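Side-chain contacts in glucose-6-phosphate 1-dehydrogenase (Mycobacterium avium, PDB 4LGV), which probably catalyses the NADP+-dependent oxidation of glucose 6-phosphate to 6-phosphogluconolactone, the entry step of the oxidative pentose phosphate pathway: residues E417-A422 with R428-R433; G246-V251 with Q445-K450; F36-D41 with D75-R80. All blocks are in the same frame, centred on the assembly; numbering follows the deposited sequence.

Contact 1: residues E417-A422 with R428-R433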
ATOM      1  N   GLU A 417      22.349 -28.810 -23.075  1.00 30.57           N
ATOM      2  CA  GLU A 417      22.643 -29.899 -22.121  1.00 30.59           C
ATOM      3  C   GLU A 417      21.794 -29.838 -20.846  1.00 29.64           C
ATOM      4  O   GLU A 417      21.404 -30.868 -20.285  1.00 30.58           O
ATOM      5  CB  GLU A 417      24.140 -29.928 -21.764  1.00 32.01           C
ATOM      6  CG  GLU A 417      24.651 -28.719 -21.007  1.00 34.47           C
ATOM      7  CD  GLU A 417      26.178 -28.651 -20.908  1.00 36.56           C
ATOM      8  OE1 GLU A 417      26.794 -29.583 -21.368  1.00 36.15           O
ATOM      9  OE2 GLU A 417      26.754 -27.672 -20.372  1.00 39.30           O
ATOM     10  N   ARG A 418      21.528 -28.632 -20.352  1.00 28.01           N
ATOM     11  CA  ARG A 418      20.659 -28.474 -19.191  1.00 27.57           C
ATOM     12  C   ARG A 418      19.262 -29.063 -19.463  1.00 28.14           C
ATOM     13  O   ARG A 418      18.690 -29.735 -18.625  1.00 27.85           O
ATOM     14  CB  ARG A 418      20.553 -26.986 -18.877  1.00 26.92           C
ATOM     15  CG  ARG A 418      19.724 -26.635 -17.674  1.00 27.13           C
ATOM     16  CD  ARG A 418      19.626 -25.135 -17.540  1.00 26.56           C
ATOM     17  NE  ARG A 418      18.864 -24.791 -16.360  1.00 27.07           N
ATOM     18  CZ  ARG A 418      18.134 -23.689 -16.191  1.00 25.11           C
ATOM     19  NH1 ARG A 418      17.995 -22.784 -17.171  1.00 26.44           N
ATOM     20  NH2 ARG A 418      17.549 -23.485 -15.036  1.00 23.63           N
ATOM     21  N   LEU A 419      18.700 -28.795 -20.636  1.00 28.68           N
ATOM     22  CA  LEU A 419      17.373 -29.322 -20.984  1.00 30.56           C
ATOM     23  C   LEU A 419      17.362 -30.828 -21.108  1.00 32.13           C
ATOM     24  O   LEU A 419      16.419 -31.480 -20.654  1.00 32.30           O
ATOM     25  CB  LEU A 419      16.878 -28.738 -22.309  1.00 30.67           C
ATOM     26  CG  LEU A 419      16.410 -27.312 -22.218  1.00 30.86           C
ATOM     27  CD1 LEU A 419      16.184 -26.740 -23.597  1.00 32.53           C
ATOM     28  CD2 LEU A 419      15.140 -27.184 -21.413  1.00 30.46           C
ATOM     29  N   LEU A 420      18.424 -31.380 -21.694  1.00 33.62           N
ATOM     30  CA  LEU A 420      18.506 -32.831 -21.915  1.00 35.31           C
ATOM     31  C   LEU A 420      18.585 -33.541 -20.607  1.00 35.09           C
ATOM     32  O   LEU A 420      17.946 -34.569 -20.396  1.00 34.21           O
ATOM     33  CB  LEU A 420      19.757 -33.226 -22.737  1.00 37.79           C
ATOM     34  CG  LEU A 420      19.565 -33.759 -24.140  1.00 40.13           C
ATOM     35  CD1 LEU A 420      20.904 -34.299 -24.632  1.00 40.85           C
ATOM     36  CD2 LEU A 420      18.510 -34.855 -24.213  1.00 41.39           C
ATOM     37  N   TYR A 421      19.412 -33.002 -19.722  1.00 34.11           N
ATOM     38  CA  TYR A 421      19.582 -33.595 -18.396  1.00 36.00           C
ATOM     39  C   TYR A 421      18.267 -33.499 -17.619  1.00 33.12           C
ATOM     40  O   TYR A 421      17.833 -34.471 -16.984  1.00 32.82           O
ATOM     41  CB  TYR A 421      20.723 -32.902 -17.663  1.00 38.39           C
ATOM     42  CG  TYR A 421      21.019 -33.435 -16.276  1.00 44.14           C
ATOM     43  CD1 TYR A 421      21.843 -34.535 -16.082  1.00 48.67           C
ATOM     44  CD2 TYR A 421      20.480 -32.816 -15.147  1.00 51.62           C
ATOM     45  CE1 TYR A 421      22.142 -35.015 -14.812  1.00 50.70           C
ATOM     46  CE2 TYR A 421      20.766 -33.285 -13.871  1.00 54.33           C
ATOM     47  CZ  TYR A 421      21.610 -34.381 -13.716  1.00 55.56           C
ATOM     48  OH  TYR A 421      21.867 -34.858 -12.441  1.00 64.40           O
ATOM     49  N   ALA A 422      17.623 -32.336 -17.669  1.00 29.62           N
ATOM     50  CA  ALA A 422      16.373 -32.160 -16.941  1.00 28.23           C
ATOM     51  C   ALA A 422      15.309 -33.142 -17.476  1.00 29.06           C
ATOM     52  O   ALA A 422      14.531 -33.717 -16.711  1.00 28.02           O
ATOM     53  CB  ALA A 422      15.892 -30.733 -17.058  1.00 27.48           C
ATOM     54  N   ARG A 428      10.334 -30.886 -14.986  1.00 33.93           N
ATOM     55  CA  ARG A 428       9.533 -30.238 -16.021  1.00 35.18           C
ATOM     56  C   ARG A 428       9.433 -28.701 -15.964  1.00 32.73           C
ATOM     57  O   ARG A 428       8.627 -28.118 -16.664  1.00 28.88           O
ATOM     58  CB  ARG A 428       8.114 -30.813 -16.004  1.00 38.19           C
ATOM     59  CG  ARG A 428       8.051 -32.318 -16.317  1.00 41.96           C
ATOM     60  CD  ARG A 428       6.757 -32.926 -15.707  1.00 43.98           C
ATOM     61  NE  ARG A 428       5.590 -32.382 -16.398  1.00 42.57           N
ATOM     62  CZ  ARG A 428       4.395 -32.145 -15.859  1.00 42.29           C
ATOM     63  NH1 ARG A 428       4.157 -32.387 -14.561  1.00 42.92           N
ATOM     64  NH2 ARG A 428       3.420 -31.665 -16.644  1.00 40.59           N
ATOM     65  N   GLN A 429      10.233 -28.078 -15.122  1.00 31.89           N
ATOM     66  CA  GLN A 429      10.145 -26.629 -14.941  1.00 33.59           C
ATOM     67  C   GLN A 429      10.452 -25.820 -16.207  1.00 30.12           C
ATOM     68  O   GLN A 429       9.930 -24.739 -16.401  1.00 30.66           O
ATOM     69  CB  GLN A 429      11.014 -26.184 -13.748  1.00 37.66           C
ATOM     70  CG  GLN A 429      12.417 -25.698 -14.000  1.00 41.06           C
ATOM     71  CD  GLN A 429      13.230 -25.488 -12.705  1.00 46.23           C
ATOM     72  OE1 GLN A 429      12.677 -25.189 -11.652  1.00 52.13           O
ATOM     73  NE2 GLN A 429      14.554 -25.646 -12.801  1.00 50.44           N
ATOM     74  N   LEU A 430      11.317 -26.366 -17.041  1.00 28.22           N
ATOM     75  CA  LEU A 430      11.764 -25.701 -18.246  1.00 27.32           C
ATOM     76  C   LEU A 430      11.024 -26.138 -19.509  1.00 27.26           C
ATOM     77  O   LEU A 430      11.415 -25.798 -20.586  1.00 26.29           O
ATOM     78  CB  LEU A 430      13.246 -25.954 -18.448  1.00 28.18           C
ATOM     79  CG  LEU A 430      14.167 -25.568 -17.280  1.00 27.92           C
ATOM     80  CD1 LEU A 430      15.552 -26.107 -17.535  1.00 29.10           C
ATOM     81  CD2 LEU A 430      14.180 -24.044 -17.113  1.00 28.14           C
ATOM     82  N   PHE A 431       9.913 -26.841 -19.336  1.00 29.09           N
ATOM     83  CA  PHE A 431       9.134 -27.352 -20.435  1.00 30.84           C
ATOM     84  C   PHE A 431       7.693 -26.853 -20.318  1.00 30.46           C
ATOM     85  O   PHE A 431       6.982 -27.180 -19.395  1.00 29.71           O
ATOM     86  CB  PHE A 431       9.187 -28.861 -20.438  1.00 32.13           C
ATOM     87  CG  PHE A 431      10.591 -29.424 -20.597  1.00 33.30           C
ATOM     88  CD1 PHE A 431      11.168 -29.511 -21.840  1.00 34.97           C
ATOM     89  CD2 PHE A 431      11.320 -29.842 -19.501  1.00 33.37           C
ATOM     90  CE1 PHE A 431      12.449 -29.992 -21.988  1.00 34.63           C
ATOM     91  CE2 PHE A 431      12.603 -30.339 -19.644  1.00 32.96           C
ATOM     92  CZ  PHE A 431      13.158 -30.430 -20.882  1.00 33.80           C
ATOM     93  N   ALA A 432       7.280 -26.057 -21.288  1.00 30.15           N
ATOM     94  CA  ALA A 432       5.980 -25.459 -21.275  1.00 30.29           C
ATOM     95  C   ALA A 432       4.885 -26.522 -21.284  1.00 30.45           C
ATOM     96  O   ALA A 432       4.974 -27.564 -21.945  1.00 32.32           O
ATOM     97  CB  ALA A 432       5.850 -24.520 -22.485  1.00 31.03           C
ATOM     98  N   ARG A 433       3.842 -26.240 -20.540  1.00 30.64           N
ATOM     99  CA  ARG A 433       2.720 -27.139 -20.403  1.00 30.56           C
ATOM    100  C   ARG A 433       1.653 -26.746 -21.418  1.00 31.49           C
ATOM    101  O   ARG A 433       1.598 -25.601 -21.885  1.00 31.20           O
ATOM    102  CB  ARG A 433       2.175 -27.067 -18.984  1.00 30.69           C
ATOM    103  CG  ARG A 433       1.261 -28.212 -18.585  1.00 31.87           C
ATOM    104  CD  ARG A 433       0.864 -28.169 -17.114  1.00 31.95           C
ATOM    105  NE  ARG A 433       0.022 -27.001 -16.796  1.00 32.66           N
ATOM    106  CZ  ARG A 433      -0.344 -26.626 -15.557  1.00 32.83           C
ATOM    107  NH1 ARG A 433       0.030 -27.331 -14.479  1.00 32.36           N
ATOM    108  NH2 ARG A 433      -1.095 -25.552 -15.380  1.00 32.07           N
TER
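R418, on helix 413-424, reaches across L430 of the loop that follows the helix, and the two side chains meet at about a right angle. The arginine can be followed outward from CB. CG stands anti to the backbone N (chi1 -178°), and the chain stays extended to NE, which lays everything from CG to the guanidinium along L430. CG and CD of R418 both pass about 4.2 Å from L430 CD1; NE then closes to 3.8 Å of the same methyl. At the tip, L430 CD1 sits 3.7 Å above the guanidinium plane, over its centre, while L430 CD2 is 4.0 Å from both R418 NH1 and NH2. The flat cation thus lies against a leucine, and its NH1 donates elsewhere, to the carbonyls of G196 and Q198.

Deeper in, L419 CD2 packs against L430 CB at 3.7 Å and against F431 CZ at 3.8 Å. The phenyl ring presents its edge to the helix, with L419 O in the ring plane 3.4 Å from F431 CZ and A422 CB farther along the rim.

The loop, with its type I turn from R428 to F431, folds back on the helix it leaves; F431 also touches L189 and V191 of strand 188-191, and L430 touches V200 of helix 200-209. No hydrogen bond joins the two segments, so the chemistry implies a mainly apolar closure, while R418 NH1 ties the helix to the 196-198 backbone.

Contact 2: residues G246-V251 with Q445-K450; sequences GAVRDV and QPVLDK
L448 projects from helix 434-449 toward helix 246-264 and lodges its CD2 methyl between V248 and R249. Its CG is anti to the carbonyl carbon, and chi2 extends the CD1 branch, leaving CD2 turned toward V248 and R249, 4.0 Å from V248 CG1. Each branch of the valine has its own partner: with chi1 at 174°, CG1 takes the leucine, whereas V248 CG2 reaches V447 CG1 at 4.2 Å. V248 also touches V319 of strand 318-323, so helix 246-264 lies here against the mixed sheet of the C-terminal domain.

R249 runs extended as far as NE. There chi4 turns the guanidinium through 88°, roughly perpendicular to the chain behind it, bringing one face over the leucine: L448 CD2 stands 3.9 Å above the plane, over its centre. NE donates to the carbonyl of H167 and NH1 to that of V245, bonds that fix the rotation of the group.

The two helix segments run nearly antiparallel, at 151°, with their axes 10.7 Å apart at closest approach, a spacing bridged by branched side chains. Lacking any hydrogen bond between them, the helices are held by methyl contacts and one guanidinium face, with NE and NH1 of R249 engaged by backbone carbonyls.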
ATOM      1  N   GLY A 246       9.938 -17.448 -38.655  1.00 39.17           N
ATOM      2  CA  GLY A 246       9.885 -16.022 -38.374  1.00 38.37           C
ATOM      3  C   GLY A 246      10.064 -15.749 -36.879  1.00 37.65           C
ATOM      4  O   GLY A 246       9.840 -16.619 -36.051  1.00 35.14           O
ATOM      5  N   ALA A 247      10.438 -14.511 -36.553  1.00 37.67           N
ATOM      6  CA  ALA A 247      10.768 -14.109 -35.185  1.00 36.29           C
ATOM      7  C   ALA A 247       9.635 -14.330 -34.195  1.00 33.89           C
ATOM      8  O   ALA A 247       9.829 -14.891 -33.129  1.00 32.73           O
ATOM      9  CB  ALA A 247      11.212 -12.653 -35.176  1.00 37.53           C
ATOM     10  N   VAL A 248       8.426 -13.945 -34.548  1.00 33.47           N
ATOM     11  CA  VAL A 248       7.277 -14.187 -33.645  1.00 32.44           C
ATOM     12  C   VAL A 248       7.193 -15.656 -33.213  1.00 32.99           C
ATOM     13  O   VAL A 248       7.148 -15.954 -31.990  1.00 32.25           O
ATOM     14  CB  VAL A 248       5.953 -13.736 -34.246  1.00 32.15           C
ATOM     15  CG1 VAL A 248       4.780 -14.123 -33.362  1.00 33.26           C
ATOM     16  CG2 VAL A 248       5.965 -12.239 -34.408  1.00 32.56           C
ATOM     17  N   ARG A 249       7.194 -16.575 -34.171  1.00 32.02           N
ATOM     18  CA  ARG A 249       7.083 -18.000 -33.816  1.00 33.59           C
ATOM     19  C   ARG A 249       8.336 -18.517 -33.143  1.00 33.66           C
ATOM     20  O   ARG A 249       8.287 -19.440 -32.331  1.00 33.12           O
ATOM     21  CB  ARG A 249       6.817 -18.859 -35.046  1.00 35.51           C
ATOM     22  CG  ARG A 249       5.438 -18.656 -35.679  1.00 37.05           C
ATOM     23  CD  ARG A 249       5.270 -19.633 -36.822  1.00 40.35           C
ATOM     24  NE  ARG A 249       4.006 -19.446 -37.523  1.00 43.14           N
ATOM     25  CZ  ARG A 249       3.820 -18.612 -38.539  1.00 46.28           C
ATOM     26  NH1 ARG A 249       4.823 -17.874 -39.014  1.00 47.85           N
ATOM     27  NH2 ARG A 249       2.621 -18.516 -39.091  1.00 50.27           N
ATOM     28  N   ASP A 250       9.468 -17.930 -33.511  1.00 33.05           N
ATOM     29  CA  ASP A 250      10.762 -18.429 -33.073  1.00 31.83           C
ATOM     30  C   ASP A 250      11.023 -18.107 -31.605  1.00 29.53           C
ATOM     31  O   ASP A 250      11.444 -18.965 -30.877  1.00 27.41           O
ATOM     32  CB  ASP A 250      11.874 -17.840 -33.947  1.00 32.23           C
ATOM     33  CG  ASP A 250      13.214 -18.451 -33.668  1.00 32.96           C
ATOM     34  OD1 ASP A 250      13.273 -19.685 -33.487  1.00 32.71           O
ATOM     35  OD2 ASP A 250      14.225 -17.703 -33.654  1.00 33.68           O
ATOM     36  N   VAL A 251      10.795 -16.861 -31.198  1.00 30.17           N
ATOM     37  CA  VAL A 251      11.153 -16.385 -29.829  1.00 30.72           C
ATOM     38  C   VAL A 251      10.025 -15.809 -28.978  1.00 29.49           C
ATOM     39  O   VAL A 251      10.096 -15.838 -27.735  1.00 30.80           O
ATOM     40  CB  VAL A 251      12.314 -15.350 -29.858  1.00 32.02           C
ATOM     41  CG1 VAL A 251      13.560 -15.936 -30.478  1.00 32.65           C
ATOM     42  CG2 VAL A 251      11.935 -14.122 -30.674  1.00 32.03           C
ATOM     43  N   GLN A 445      -1.876 -15.182 -32.358  1.00 38.94           N
ATOM     44  CA  GLN A 445      -2.538 -15.526 -33.624  1.00 42.77           C
ATOM     45  C   GLN A 445      -2.884 -14.325 -34.539  1.00 42.76           C
ATOM     46  O   GLN A 445      -2.723 -14.417 -35.722  1.00 42.44           O
ATOM     47  CB  GLN A 445      -3.778 -16.372 -33.345  1.00 45.09           C
ATOM     48  CG  GLN A 445      -4.353 -16.988 -34.596  1.00 50.37           C
ATOM     49  CD  GLN A 445      -3.341 -17.938 -35.191  1.00 56.41           C
ATOM     50  OE1 GLN A 445      -3.133 -17.934 -36.389  1.00 61.98           O
ATOM     51  NE2 GLN A 445      -2.601 -18.663 -34.337  1.00 59.46           N
ATOM     52  N   PRO A 446      -3.362 -13.207 -33.980  1.00 43.59           N
ATOM     53  CA  PRO A 446      -3.839 -12.138 -34.856  1.00 45.17           C
ATOM     54  C   PRO A 446      -2.718 -11.544 -35.669  1.00 49.42           C
ATOM     55  O   PRO A 446      -2.924 -11.170 -36.823  1.00 50.59           O
ATOM     56  CB  PRO A 446      -4.399 -11.100 -33.886  1.00 43.23           C
ATOM     57  CG  PRO A 446      -4.849 -11.904 -32.724  1.00 43.01           C
ATOM     58  CD  PRO A 446      -3.841 -13.030 -32.593  1.00 42.21           C
ATOM     59  N   VAL A 447      -1.528 -11.509 -35.089  1.00 49.46           N
ATOM     60  CA  VAL A 447      -0.332 -11.064 -35.811  1.00 51.16           C
ATOM     61  C   VAL A 447       0.098 -12.059 -36.899  1.00 50.55           C
ATOM     62  O   VAL A 447       0.627 -11.667 -37.952  1.00 56.84           O
ATOM     63  CB  VAL A 447       0.799 -10.793 -34.799  1.00 51.16           C
ATOM     64  CG1 VAL A 447       2.154 -10.807 -35.455  1.00 57.94           C
ATOM     65  CG2 VAL A 447       0.561  -9.458 -34.141  1.00 52.67           C
ATOM     66  N   LEU A 448      -0.131 -13.347 -36.673  1.00 47.72           N
ATOM     67  CA  LEU A 448       0.154 -14.346 -37.701  1.00 49.82           C
ATOM     68  C   LEU A 448      -0.826 -14.232 -38.855  1.00 53.07           C
ATOM     69  O   LEU A 448      -0.461 -14.432 -40.002  1.00 54.00           O
ATOM     70  CB  LEU A 448       0.084 -15.765 -37.127  1.00 50.07           C
ATOM     71  CG  LEU A 448       0.967 -16.080 -35.897  1.00 50.75           C
ATOM     72  CD1 LEU A 448       0.759 -17.533 -35.475  1.00 50.37           C
ATOM     73  CD2 LEU A 448       2.442 -15.783 -36.157  1.00 50.93           C
ATOM     74  N   ASP A 449      -2.092 -13.978 -38.524  1.00 55.71           N
ATOM     75  CA  ASP A 449      -3.168 -13.930 -39.509  1.00 58.93           C
ATOM     76  C   ASP A 449      -3.110 -12.658 -40.320  1.00 59.50           C
ATOM     77  O   ASP A 449      -3.345 -12.706 -41.486  1.00 60.80           O
ATOM     78  CB  ASP A 449      -4.558 -14.016 -38.833  1.00 59.93           C
ATOM     79  CG  ASP A 449      -4.904 -15.427 -38.353  1.00 61.05           C
ATOM     80  OD1 ASP A 449      -4.266 -16.387 -38.795  1.00 63.73           O
ATOM     81  OD2 ASP A 449      -5.830 -15.573 -37.541  1.00 57.90           O
ATOM     82  N   LYS A 450      -2.835 -11.521 -39.687  1.00 61.93           N
ATOM     83  CA  LYS A 450      -2.820 -10.231 -40.391  1.00 63.09           C
ATOM     84  C   LYS A 450      -1.488  -9.555 -40.138  1.00 64.62           C
ATOM     85  O   LYS A 450      -1.436  -8.557 -39.417  1.00 62.65           O
ATOM     86  CB  LYS A 450      -3.980  -9.335 -39.933  1.00 63.48           C
TER

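Contact 3: residues F36-D41 with D75-R80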
ATOM      1  N   PHE A  36      15.560 -40.629 -31.457  1.00 26.93           N
ATOM      2  CA  PHE A  36      15.165 -40.690 -32.854  1.00 27.64           C
ATOM      3  C   PHE A  36      15.731 -39.489 -33.561  1.00 28.65           C
ATOM      4  O   PHE A  36      15.519 -38.345 -33.124  1.00 28.55           O
ATOM      5  CB  PHE A  36      13.656 -40.710 -33.015  1.00 28.72           C
ATOM      6  CG  PHE A  36      13.005 -42.014 -32.606  1.00 30.21           C
ATOM      7  CD1 PHE A  36      12.907 -42.384 -31.277  1.00 30.72           C
ATOM      8  CD2 PHE A  36      12.496 -42.894 -33.575  1.00 31.12           C
ATOM      9  CE1 PHE A  36      12.314 -43.595 -30.907  1.00 32.24           C
ATOM     10  CE2 PHE A  36      11.895 -44.101 -33.208  1.00 31.85           C
ATOM     11  CZ  PHE A  36      11.802 -44.454 -31.872  1.00 32.38           C
ATOM     12  N   GLY A  37      16.456 -39.745 -34.652  1.00 28.18           N
ATOM     13  CA  GLY A  37      17.048 -38.678 -35.481  1.00 28.55           C
ATOM     14  C   GLY A  37      18.536 -38.457 -35.208  1.00 28.63           C
ATOM     15  O   GLY A  37      19.053 -37.387 -35.434  1.00 29.38           O
ATOM     16  N   ILE A  38      19.219 -39.505 -34.772  1.00 28.63           N
ATOM     17  CA  ILE A  38      20.605 -39.417 -34.280  1.00 28.93           C
ATOM     18  C   ILE A  38      21.618 -39.086 -35.381  1.00 29.36           C
ATOM     19  O   ILE A  38      22.739 -38.658 -35.084  1.00 32.22           O
ATOM     20  CB  ILE A  38      20.987 -40.723 -33.545  1.00 28.43           C
ATOM     21  CG1 ILE A  38      22.247 -40.564 -32.735  1.00 29.14           C
ATOM     22  CG2 ILE A  38      21.179 -41.849 -34.535  1.00 29.79           C
ATOM     23  CD1 ILE A  38      22.100 -39.672 -31.551  1.00 30.67           C
ATOM     24  N   THR A  39      21.230 -39.220 -36.646  1.00 29.10           N
ATOM     25  CA  THR A  39      22.094 -38.830 -37.773  1.00 27.44           C
ATOM     26  C   THR A  39      21.747 -37.485 -38.375  1.00 27.96           C
ATOM     27  O   THR A  39      22.386 -37.069 -39.351  1.00 27.22           O
ATOM     28  CB  THR A  39      22.024 -39.852 -38.913  1.00 28.14           C
ATOM     29  OG1 THR A  39      20.702 -39.911 -39.435  1.00 26.33           O
ATOM     30  CG2 THR A  39      22.448 -41.198 -38.423  1.00 28.08           C
ATOM     31  N   GLY A  40      20.783 -36.766 -37.783  1.00 28.17           N
ATOM     32  CA  GLY A  40      20.386 -35.460 -38.314  1.00 29.49           C
ATOM     33  C   GLY A  40      21.215 -34.265 -37.856  1.00 30.40           C
ATOM     34  O   GLY A  40      22.227 -34.409 -37.166  1.00 28.34           O
ATOM     35  N   ASP A  41      20.799 -33.075 -38.307  1.00 34.58           N
ATOM     36  CA  ASP A  41      21.571 -31.834 -38.087  1.00 36.63           C
ATOM     37  C   ASP A  41      21.678 -31.425 -36.623  1.00 33.08           C
ATOM     38  O   ASP A  41      22.759 -31.036 -36.172  1.00 29.76           O
ATOM     39  CB  ASP A  41      21.051 -30.658 -38.917  1.00 41.17           C
ATOM     40  CG  ASP A  41      21.256 -30.857 -40.424  1.00 49.49           C
ATOM     41  OD1 ASP A  41      22.206 -31.601 -40.856  1.00 55.57           O
ATOM     42  OD2 ASP A  41      20.444 -30.275 -41.190  1.00 59.26           O
ATOM     43  N   ASP A  75      29.913 -48.530 -35.742  1.00 29.88           N
ATOM     44  CA  ASP A  75      31.212 -47.867 -35.942  1.00 31.03           C
ATOM     45  C   ASP A  75      31.111 -46.611 -36.772  1.00 29.01           C
ATOM     46  O   ASP A  75      31.734 -45.612 -36.479  1.00 28.28           O
ATOM     47  CB  ASP A  75      32.224 -48.826 -36.600  1.00 33.51           C
ATOM     48  CG  ASP A  75      32.723 -49.917 -35.631  1.00 35.57           C
ATOM     49  OD1 ASP A  75      32.519 -49.784 -34.393  1.00 36.13           O
ATOM     50  OD2 ASP A  75      33.302 -50.910 -36.123  1.00 38.49           O
ATOM     51  N   GLN A  76      30.330 -46.667 -37.837  1.00 28.99           N
ATOM     52  CA  GLN A  76      30.141 -45.475 -38.672  1.00 28.72           C
ATOM     53  C   GLN A  76      29.439 -44.349 -37.906  1.00 27.42           C
ATOM     54  O   GLN A  76      29.782 -43.172 -38.024  1.00 28.18           O
ATOM     55  CB  GLN A  76      29.374 -45.826 -39.922  1.00 28.66           C
ATOM     56  CG  GLN A  76      30.203 -46.603 -40.926  1.00 29.37           C
ATOM     57  CD  GLN A  76      29.369 -47.223 -42.065  1.00 30.79           C
ATOM     58  OE1 GLN A  76      28.306 -47.813 -41.844  1.00 29.99           O
ATOM     59  NE2 GLN A  76      29.854 -47.080 -43.278  1.00 31.12           N
ATOM     60  N   LEU A  77      28.503 -44.727 -37.058  1.00 26.88           N
ATOM     61  CA  LEU A  77      27.876 -43.753 -36.197  1.00 26.49           C
ATOM     62  C   LEU A  77      28.866 -43.110 -35.229  1.00 25.71           C
ATOM     63  O   LEU A  77      28.843 -41.914 -35.020  1.00 26.38           O
ATOM     64  CB  LEU A  77      26.703 -44.381 -35.439  1.00 26.61           C
ATOM     65  CG  LEU A  77      25.974 -43.439 -34.500  1.00 26.19           C
ATOM     66  CD1 LEU A  77      25.290 -42.356 -35.295  1.00 26.35           C
ATOM     67  CD2 LEU A  77      24.987 -44.179 -33.640  1.00 27.05           C
ATOM     68  N   LEU A  78      29.735 -43.913 -34.648  1.00 26.18           N
ATOM     69  CA  LEU A  78      30.765 -43.413 -33.743  1.00 26.59           C
ATOM     70  C   LEU A  78      31.715 -42.435 -34.404  1.00 26.99           C
ATOM     71  O   LEU A  78      32.084 -41.416 -33.787  1.00 24.18           O
ATOM     72  CB  LEU A  78      31.542 -44.553 -33.120  1.00 26.13           C
ATOM     73  CG  LEU A  78      30.682 -45.428 -32.196  1.00 25.85           C
ATOM     74  CD1 LEU A  78      31.547 -46.559 -31.655  1.00 26.57           C
ATOM     75  CD2 LEU A  78      30.062 -44.667 -31.028  1.00 24.91           C
ATOM     76  N   ASP A  79      32.049 -42.713 -35.661  1.00 27.72           N
ATOM     77  CA  ASP A  79      32.852 -41.777 -36.428  1.00 29.81           C
ATOM     78  C   ASP A  79      32.079 -40.451 -36.578  1.00 29.63           C
ATOM     79  O   ASP A  79      32.650 -39.388 -36.447  1.00 27.44           O
ATOM     80  CB  ASP A  79      33.208 -42.315 -37.813  1.00 33.50           C
ATOM     81  CG  ASP A  79      34.202 -43.476 -37.767  1.00 37.43           C
ATOM     82  OD1 ASP A  79      35.002 -43.554 -36.817  1.00 38.47           O
ATOM     83  OD2 ASP A  79      34.145 -44.324 -38.708  1.00 44.60           O
ATOM     84  N   ARG A  80      30.799 -40.543 -36.889  1.00 27.39           N
ATOM     85  CA  ARG A  80      29.975 -39.351 -37.014  1.00 27.95           C
ATOM     86  C   ARG A  80      29.940 -38.548 -35.711  1.00 26.88           C
ATOM     87  O   ARG A  80      30.039 -37.311 -35.736  1.00 26.00           O
ATOM     88  CB  ARG A  80      28.549 -39.714 -37.390  1.00 27.26           C
ATOM     89  CG  ARG A  80      28.361 -39.878 -38.881  1.00 28.99           C
ATOM     90  CD  ARG A  80      26.917 -40.247 -39.085  1.00 28.53           C
ATOM     91  NE  ARG A  80      26.524 -40.438 -40.462  1.00 29.64           N
ATOM     92  CZ  ARG A  80      25.845 -39.559 -41.204  1.00 29.77           C
ATOM     93  NH1 ARG A  80      25.469 -38.372 -40.738  1.00 29.37           N
ATOM     94  NH2 ARG A  80      25.542 -39.881 -42.439  1.00 31.05           N
TER
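I38 and T39, in the turn that ends strand 32-36, face L77 and R80 of helix 74-87, and the contact divides into a packed inner half and a looser outer one. On the inner side L77 points its CB toward the turn. Its CG is anti to the backbone N (chi1 180°), and CD1 meets I38 CG2 at 4.2 Å and T39 CG2 at 4.4 Å. I38 and L77 also share a neighbour, Y106 of strand 104-108, so this half continues into the hydrophobic interior between helix and sheet.

The outer side belongs to R80, an exposed residue whose chain runs extended to NE along the turn. One face of its guanidinium lies over T39 CB, which is 4.1 Å above the plane but displaced toward the rim. NH1 comes 3.6 Å from T39 O, near enough to touch, though no hydrogen bond forms between the segments. D70 serves both residues: T39 OG1 hydrogen-bonds to its OD1, while R80 NH2 makes a long, weak ion pair with its OD2.

The turn itself, type I from G37 to G40, is closed by a bond of 3.0 Å from G40 N to G37 O, and G40 occupies the N-cap position of helix 41-56. A glycine-rich turn passing from the first strand of a parallel sheet, in strand order 3-2-1-4-5-6, into the following helix is characteristic of the Rossmann fold, where this loop normally receives the dinucleotide's pyrophosphate. The same role is probable here.

How the contacts relate
Burial falls from contact 1, with four of six touching residues buried, to contacts 2 and 3, each only partly buried; contact 3 also lies farthest out, its centre about 26 Å from the chain centre. Contacts 1 and 2 belong to the C-terminal domain and share a path: helix 413-424, the loop of contact 1, then helix 434-449, whose end enters contact 2. Contact 3 belongs to the NAD-binding domain. All three combine aliphatic packing with an arginine face and lack a crossing hydrogen bond. In contacts 1 and 2 a leucine methyl sits over the guanidinium's centre and carbonyls bond the arginine, whereas at the exposed margin of contact 3 the fit is off-centre, with a long, weak ion pair to a carboxylate.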